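Side-chain contacts in aromatic-L-amino-acid decarboxylase (Catharanthus roseus, PDB 6EEW), which catalyses the pyridoxal 5'-phosphate-dependent decarboxylation of L-tryptophan to tryptamine and of 5-hydroxy-L-tryptophan to serotonin: residues N219-P224 with E243-A248; E405-S410 with H480-V485. One frame throughout, in Å; residues are numbered along the deposited sequence. Where two conformers were deposited one is given.

How the interactions relate
Both interactions are small, partly buried contacts toward the periphery of the chain, and they share no element of secondary structure. Interaction 1 ties the edge strand 220-223 of the seven-stranded sheet in the cofactor-binding domain to the helix that follows it, a short step along the chain. Interaction 2 joins two helices distant in sequence, 375-409 and 479-496, beside the small antiparallel sheet of the C-terminal part. The centres of interactions 1 and 2 are about 43 Å apart. The chemistry differs accordingly: the first is one ion pair whose aspartate is buried, the second the six-membered ring of an indole touching a valine methyl and the stem of an arginine, with its ion pair confined to one helix.

Interaction 1 of 2, residues N219-P224 with E243-A248; sequences NIRLIP and EDDVAA
R221 and D245 approach from opposite directions, and a single salt bridge carries the contact. The CB of R221 leaves strand 220-223 toward the helix, and the side chain passes V195 and M241 on its way. R221 CD lies 3.5 Å from D245 OD2; the bend at chi3 (62°) then places NE and the guanidinium. R221 NE stays 4.1 Å from D245 OD2, too far to bond, and R221 CZ stands 3.7 Å from both D245 OD1 and D245 OD2, merely carrying NH1 to the acid. R221 NH1 does the work, lying 2.6 Å from D245 OD2 and 2.7 Å from D245 OD1. Its bond to OD2 is short but bent and weak (N-H...O 144°); OD2 lies at the edge of the guanidinium, in its plane, yet the carboxylate is turned 70° from that plane. In the sequence, strand 220-223, helix 235-247 and strand 251-258 form a beta-alpha-beta crossover of the fold-type I pyridoxal phosphate enzymes, the helix passing strand 194-199, which lies between the two in the sheet. From that strand the hydroxyl of Y197 also hydrogen-bonds D245 OD2, and this is the carboxylate's stronger partner. A leucine in place of R221 would probably leave the buried D245 carboxylate without its positive mate, dependent mainly on Y197. D244 is a more distant negative charge, its OD2 6.5 Å from R221 NH2 and not in contact.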
loop_
_atom_site.group_PDB
_atom_site.type_symbol
_atom_site.label_atom_id
_atom_site.label_comp_id
_atom_site.label_asym_id
_atom_site.label_seq_id
_atom_site.Cartn_x
_atom_site.Cartn_y
_atom_site.Cartn_z
ATOM N N ASN A 219 10.425 25.737 4.354
ATOM C CA ASN A 219 11.093 25.438 3.096
ATOM C C ASN A 219 10.186 24.697 2.116
ATOM O O ASN A 219 10.675 24.149 1.119
ATOM C CB ASN A 219 12.371 24.638 3.349
ATOM C CG ASN A 219 13.421 25.443 4.086
ATOM O OD1 ASN A 219 13.253 26.637 4.321
ATOM N ND2 ASN A 219 14.534 24.800 4.418
ATOM N N ILE A 220 8.884 24.675 2.383
ATOM C CA ILE A 220 7.872 24.122 1.491
ATOM C C ILE A 220 7.160 25.309 0.859
ATOM O O ILE A 220 6.462 26.048 1.560
ATOM C CB ILE A 220 6.883 23.229 2.249
ATOM C CG1 ILE A 220 7.611 22.075 2.947
ATOM C CG2 ILE A 220 5.820 22.688 1.311
ATOM C CD1 ILE A 220 6.698 21.186 3.796
ATOM N N ARG A 221 7.358 25.526 -0.448
ATOM C CA ARG A 221 6.912 26.738 -1.131
ATOM C C ARG A 221 5.872 26.418 -2.201
ATOM O O ARG A 221 6.136 25.630 -3.120
ATOM C CB ARG A 221 8.111 27.485 -1.714
ATOM C CG ARG A 221 9.185 27.774 -0.652
ATOM C CD ARG A 221 10.151 28.855 -1.102
ATOM N NE ARG A 221 9.459 30.119 -1.317
ATOM C CZ ARG A 221 9.945 31.116 -2.046
ATOM N NH1 ARG A 221 11.128 30.992 -2.631
ATOM N NH2 ARG A 221 9.249 32.238 -2.195
ATOM N N LEU A 222 4.692 27.036 -2.077
ATOM C CA LEU A 222 3.631 26.928 -3.074
ATOM C C LEU A 222 3.711 28.094 -4.065
ATOM O O LEU A 222 3.597 29.264 -3.678
ATOM C CB LEU A 222 2.261 26.912 -2.396
ATOM C CG LEU A 222 1.838 25.810 -1.421
ATOM C CD1 LEU A 222 0.388 26.080 -1.027
ATOM C CD2 LEU A 222 1.990 24.422 -2.014
ATOM N N ILE A 223 3.865 27.773 -5.341
ATOM C CA ILE A 223 3.974 28.758 -6.412
ATOM C C ILE A 223 2.590 29.322 -6.719
ATOM O O ILE A 223 1.693 28.582 -7.150
ATOM C CB ILE A 223 4.616 28.143 -7.659
ATOM C CG1 ILE A 223 5.916 27.449 -7.280
ATOM C CG2 ILE A 223 4.920 29.225 -8.662
ATOM C CD1 ILE A 223 6.362 26.438 -8.302
ATOM N N PRO A 224 2.376 30.612 -6.513
ATOM C CA PRO A 224 1.068 31.203 -6.820
ATOM C C PRO A 224 0.733 31.116 -8.304
ATOM O O PRO A 224 1.592 31.296 -9.170
ATOM C CB PRO A 224 1.224 32.662 -6.370
ATOM C CG PRO A 224 2.718 32.887 -6.303
ATOM C CD PRO A 224 3.292 31.577 -5.881
ATOM N N GLU A 243 15.558 31.767 -7.941
ATOM C CA GLU A 243 16.743 32.616 -7.886
ATOM C C GLU A 243 16.785 33.426 -6.596
ATOM O O GLU A 243 17.872 33.686 -6.058
ATOM C CB GLU A 243 16.797 33.503 -9.130
ATOM C CG GLU A 243 17.097 32.677 -10.383
ATOM C CD GLU A 243 17.093 33.484 -11.672
ATOM O OE1 GLU A 243 16.398 34.525 -11.727
ATOM O OE2 GLU A 243 17.768 33.060 -12.640
ATOM N N ASP A 244 15.621 33.830 -6.077
ATOM C CA ASP A 244 15.612 34.477 -4.771
ATOM C C ASP A 244 16.045 33.505 -3.680
ATOM O O ASP A 244 16.778 33.884 -2.756
ATOM C CB ASP A 244 14.232 35.066 -4.484
ATOM C CG ASP A 244 13.898 36.246 -5.404
ATOM O OD1 ASP A 244 14.807 36.730 -6.116
ATOM O OD2 ASP A 244 12.730 36.689 -5.422
ATOM N N ASP A 245 15.631 32.237 -3.783
ATOM C CA ASP A 245 16.059 31.254 -2.793
ATOM C C ASP A 245 17.560 31.025 -2.858
ATOM O O ASP A 245 18.218 30.882 -1.819
ATOM C CB ASP A 245 15.316 29.938 -2.996
ATOM C CG ASP A 245 13.894 30.012 -2.521
ATOM O OD1 ASP A 245 13.629 30.798 -1.582
ATOM O OD2 ASP A 245 13.044 29.284 -3.075
ATOM N N VAL A 246 18.113 30.963 -4.068
ATOM C CA VAL A 246 19.555 30.798 -4.219
ATOM C C VAL A 246 20.288 31.998 -3.639
ATOM O O VAL A 246 21.339 31.853 -3.004
ATOM C CB VAL A 246 19.919 30.578 -5.698
ATOM C CG1 VAL A 246 21.419 30.780 -5.918
ATOM C CG2 VAL A 246 19.513 29.191 -6.130
ATOM N N ALA A 247 19.759 33.205 -3.866
ATOM C CA ALA A 247 20.407 34.406 -3.341
ATOM C C ALA A 247 20.439 34.409 -1.819
ATOM O O ALA A 247 21.414 34.873 -1.211
ATOM C CB ALA A 247 19.688 35.652 -3.852
ATOM N N ALA A 248 19.384 33.897 -1.185
ATOM C CA ALA A 248 19.305 33.844 0.269
ATOM C C ALA A 248 20.034 32.649 0.855
ATOM O O ALA A 248 19.937 32.427 2.064
ATOM C CB ALA A 248 17.846 33.826 0.731
#

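Interaction 2 of 2, residues E405-S410 with H480-V485; sequences EEWVRS and HHVRRV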
loop_
_atom_site.group_PDB
_atom_site.type_symbol
_atom_site.label_atom_id
_atom_site.label_comp_id
_atom_site.label_asym_id
_atom_site.label_seq_id
_atom_site.Cartn_x
_atom_site.Cartn_y
_atom_site.Cartn_z
ATOM N N GLU A 405 -19.623 19.899 -22.086
ATOM C CA GLU A 405 -19.205 21.297 -22.123
ATOM C C GLU A 405 -19.989 22.067 -23.174
ATOM O O GLU A 405 -20.452 23.187 -22.927
ATOM C CB GLU A 405 -17.711 21.389 -22.429
ATOM C CG GLU A 405 -17.238 22.809 -22.671
ATOM C CD GLU A 405 -15.843 22.864 -23.254
ATOM O OE1 GLU A 405 -15.316 21.798 -23.645
ATOM O OE2 GLU A 405 -15.275 23.972 -23.322
ATOM N N GLU A 406 -20.162 21.466 -24.353
ATOM C CA GLU A 406 -20.908 22.121 -25.423
ATOM C C GLU A 406 -22.340 22.397 -24.992
ATOM O O GLU A 406 -22.862 23.496 -25.210
ATOM C CB GLU A 406 -20.873 21.240 -26.667
ATOM C CG GLU A 406 -19.465 20.981 -27.165
ATOM C CD GLU A 406 -19.424 19.969 -28.293
ATOM O OE1 GLU A 406 -20.489 19.678 -28.875
ATOM O OE2 GLU A 406 -18.323 19.460 -28.595
ATOM N N TRP A 407 -22.975 21.423 -24.335
ATOM C CA TRP A 407 -24.306 21.656 -23.777
ATOM C C TRP A 407 -24.301 22.855 -22.830
ATOM O O TRP A 407 -25.154 23.746 -22.929
ATOM C CB TRP A 407 -24.800 20.409 -23.036
ATOM C CG TRP A 407 -25.018 19.226 -23.908
ATOM C CD1 TRP A 407 -25.265 19.227 -25.246
ATOM C CD2 TRP A 407 -24.990 17.856 -23.503
ATOM N NE1 TRP A 407 -25.404 17.938 -25.702
ATOM C CE2 TRP A 407 -25.232 17.079 -24.652
ATOM C CE3 TRP A 407 -24.780 17.208 -22.279
ATOM C CZ2 TRP A 407 -25.278 15.687 -24.617
ATOM C CZ3 TRP A 407 -24.824 15.826 -22.244
ATOM C CH2 TRP A 407 -25.068 15.078 -23.405
ATOM N N VAL A 408 -23.337 22.898 -21.906
ATOM C CA VAL A 408 -23.302 23.988 -20.932
ATOM C C VAL A 408 -23.156 25.339 -21.622
ATOM O O VAL A 408 -23.832 26.312 -21.259
ATOM C CB VAL A 408 -22.177 23.763 -19.905
ATOM C CG1 VAL A 408 -21.987 25.014 -19.061
ATOM C CG2 VAL A 408 -22.497 22.568 -19.016
ATOM N N ARG A 409 -22.280 25.424 -22.632
ATOM C CA ARG A 409 -22.095 26.698 -23.330
ATOM C C ARG A 409 -23.362 27.143 -24.042
ATOM O O ARG A 409 -23.545 28.343 -24.277
ATOM C CB ARG A 409 -20.938 26.623 -24.323
ATOM C CG ARG A 409 -19.575 26.446 -23.674
ATOM C CD ARG A 409 -18.465 26.515 -24.714
ATOM N NE ARG A 409 -17.149 26.240 -24.148
ATOM C CZ ARG A 409 -16.411 27.142 -23.509
ATOM N NH1 ARG A 409 -16.863 28.382 -23.359
ATOM N NH2 ARG A 409 -15.222 26.805 -23.020
ATOM N N SER A 410 -24.241 26.206 -24.411
ATOM C CA SER A 410 -25.488 26.595 -25.065
ATOM C C SER A 410 -26.450 27.282 -24.110
ATOM O O SER A 410 -27.449 27.846 -24.568
ATOM C CB SER A 410 -26.179 25.379 -25.683
ATOM O OG SER A 410 -25.342 24.750 -26.633
ATOM N N HIS A 480 -26.173 8.436 -22.534
ATOM C CA HIS A 480 -27.468 8.866 -22.019
ATOM C C HIS A 480 -27.390 9.257 -20.550
ATOM O O HIS A 480 -28.190 10.076 -20.091
ATOM C CB HIS A 480 -28.520 7.778 -22.222
ATOM C CG HIS A 480 -28.180 6.487 -21.559
ATOM N ND1 HIS A 480 -28.572 6.188 -20.273
ATOM C CD2 HIS A 480 -27.505 5.404 -22.011
ATOM C CE1 HIS A 480 -28.139 4.982 -19.953
ATOM N NE2 HIS A 480 -27.490 4.485 -20.990
ATOM N N HIS A 481 -26.438 8.705 -19.796
ATOM C CA HIS A 481 -26.284 9.138 -18.414
ATOM C C HIS A 481 -25.914 10.611 -18.347
ATOM O O HIS A 481 -26.476 11.373 -17.550
ATOM C CB HIS A 481 -25.236 8.291 -17.699
ATOM C CG HIS A 481 -25.648 6.871 -17.497
ATOM N ND1 HIS A 481 -25.019 5.816 -18.124
ATOM C CD2 HIS A 481 -26.626 6.328 -16.735
ATOM C CE1 HIS A 481 -25.595 4.685 -17.759
ATOM N NE2 HIS A 481 -26.574 4.968 -16.917
ATOM N N VAL A 482 -24.952 11.029 -19.168
ATOM C CA VAL A 482 -24.559 12.433 -19.177
ATOM C C VAL A 482 -25.721 13.294 -19.639
ATOM O O VAL A 482 -25.976 14.370 -19.077
ATOM C CB VAL A 482 -23.310 12.643 -20.053
ATOM C CG1 VAL A 482 -22.891 14.113 -20.054
ATOM C CG2 VAL A 482 -22.188 11.779 -19.556
ATOM N N ARG A 483 -26.443 12.834 -20.669
ATOM C CA ARG A 483 -27.619 13.569 -21.127
ATOM C C ARG A 483 -28.611 13.783 -19.990
ATOM O O ARG A 483 -29.133 14.889 -19.803
ATOM C CB ARG A 483 -28.287 12.835 -22.291
ATOM C CG ARG A 483 -27.452 12.791 -23.553
ATOM C CD ARG A 483 -28.086 11.922 -24.618
ATOM N NE ARG A 483 -27.270 11.885 -25.828
ATOM C CZ ARG A 483 -27.134 12.911 -26.662
ATOM N NH1 ARG A 483 -27.750 14.059 -26.410
ATOM N NH2 ARG A 483 -26.382 12.791 -27.747
ATOM N N ARG A 484 -28.882 12.731 -19.213
ATOM C CA ARG A 484 -29.860 12.851 -18.139
ATOM C C ARG A 484 -29.344 13.713 -16.993
ATOM O O ARG A 484 -30.126 14.440 -16.370
ATOM C CB ARG A 484 -30.267 11.476 -17.618
ATOM C CG ARG A 484 -30.925 10.579 -18.653
ATOM C CD ARG A 484 -31.616 9.418 -17.954
ATOM N NE ARG A 484 -30.710 8.673 -17.084
ATOM C CZ ARG A 484 -31.079 7.648 -16.323
ATOM N NH1 ARG A 484 -32.342 7.242 -16.325
ATOM N NH2 ARG A 484 -30.188 7.031 -15.556
ATOM N N VAL A 485 -28.044 13.664 -16.705
ATOM C CA VAL A 485 -27.497 14.565 -15.696
ATOM C C VAL A 485 -27.693 16.011 -16.121
ATOM O O VAL A 485 -28.088 16.866 -15.323
ATOM C CB VAL A 485 -26.011 14.270 -15.439
ATOM C CG1 VAL A 485 -25.409 15.402 -14.624
ATOM C CG2 VAL A 485 -25.850 12.963 -14.691
#
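W407 alone reaches across from helix 375-409, touching V482 and R483, while its neighbours bond within their own helix or outward. Ahead of it, E405 turns OE2 to R409 one helical turn on, which grips that one oxygen with both NE (3.1 Å to E405 OE2) and NH2 (2.8 Å to E405 OE2); OE2 lies at the edge of the guanidinium, near its plane. At W407, with CG beside the backbone N (chi1 -65°), the indole stretches toward helix 479-496 and its six-membered ring makes the contact: W407 CZ3 lies 3.4 Å from V482 CG1, and W407 CH2 3.3 Å from R483 CG. The extended stem of R483 crosses the indole at about a right angle, and W407 CZ2 sits over one face of its guanidinium, 3.5 Å from R483 NH1, with the planes 48° apart. These R483 side-chain contacts describe one of two modelled conformers; the V482 contact does not depend on it. W486, one turn beyond V482 and R483 on helix 479-496, meets the indole with planes about 15° apart. V408 faces F414 and I416 of strand 414-416, placing the helix beside the four-stranded antiparallel sheet. S410 closes the segment, its OG and N reaching E406 O from opposite faces of the carbonyl. The R483 guanidinium is salt-bridged to E479. Across the helix pair the contact is thus mostly carbon against carbon, with a guanidinium contact at its rim.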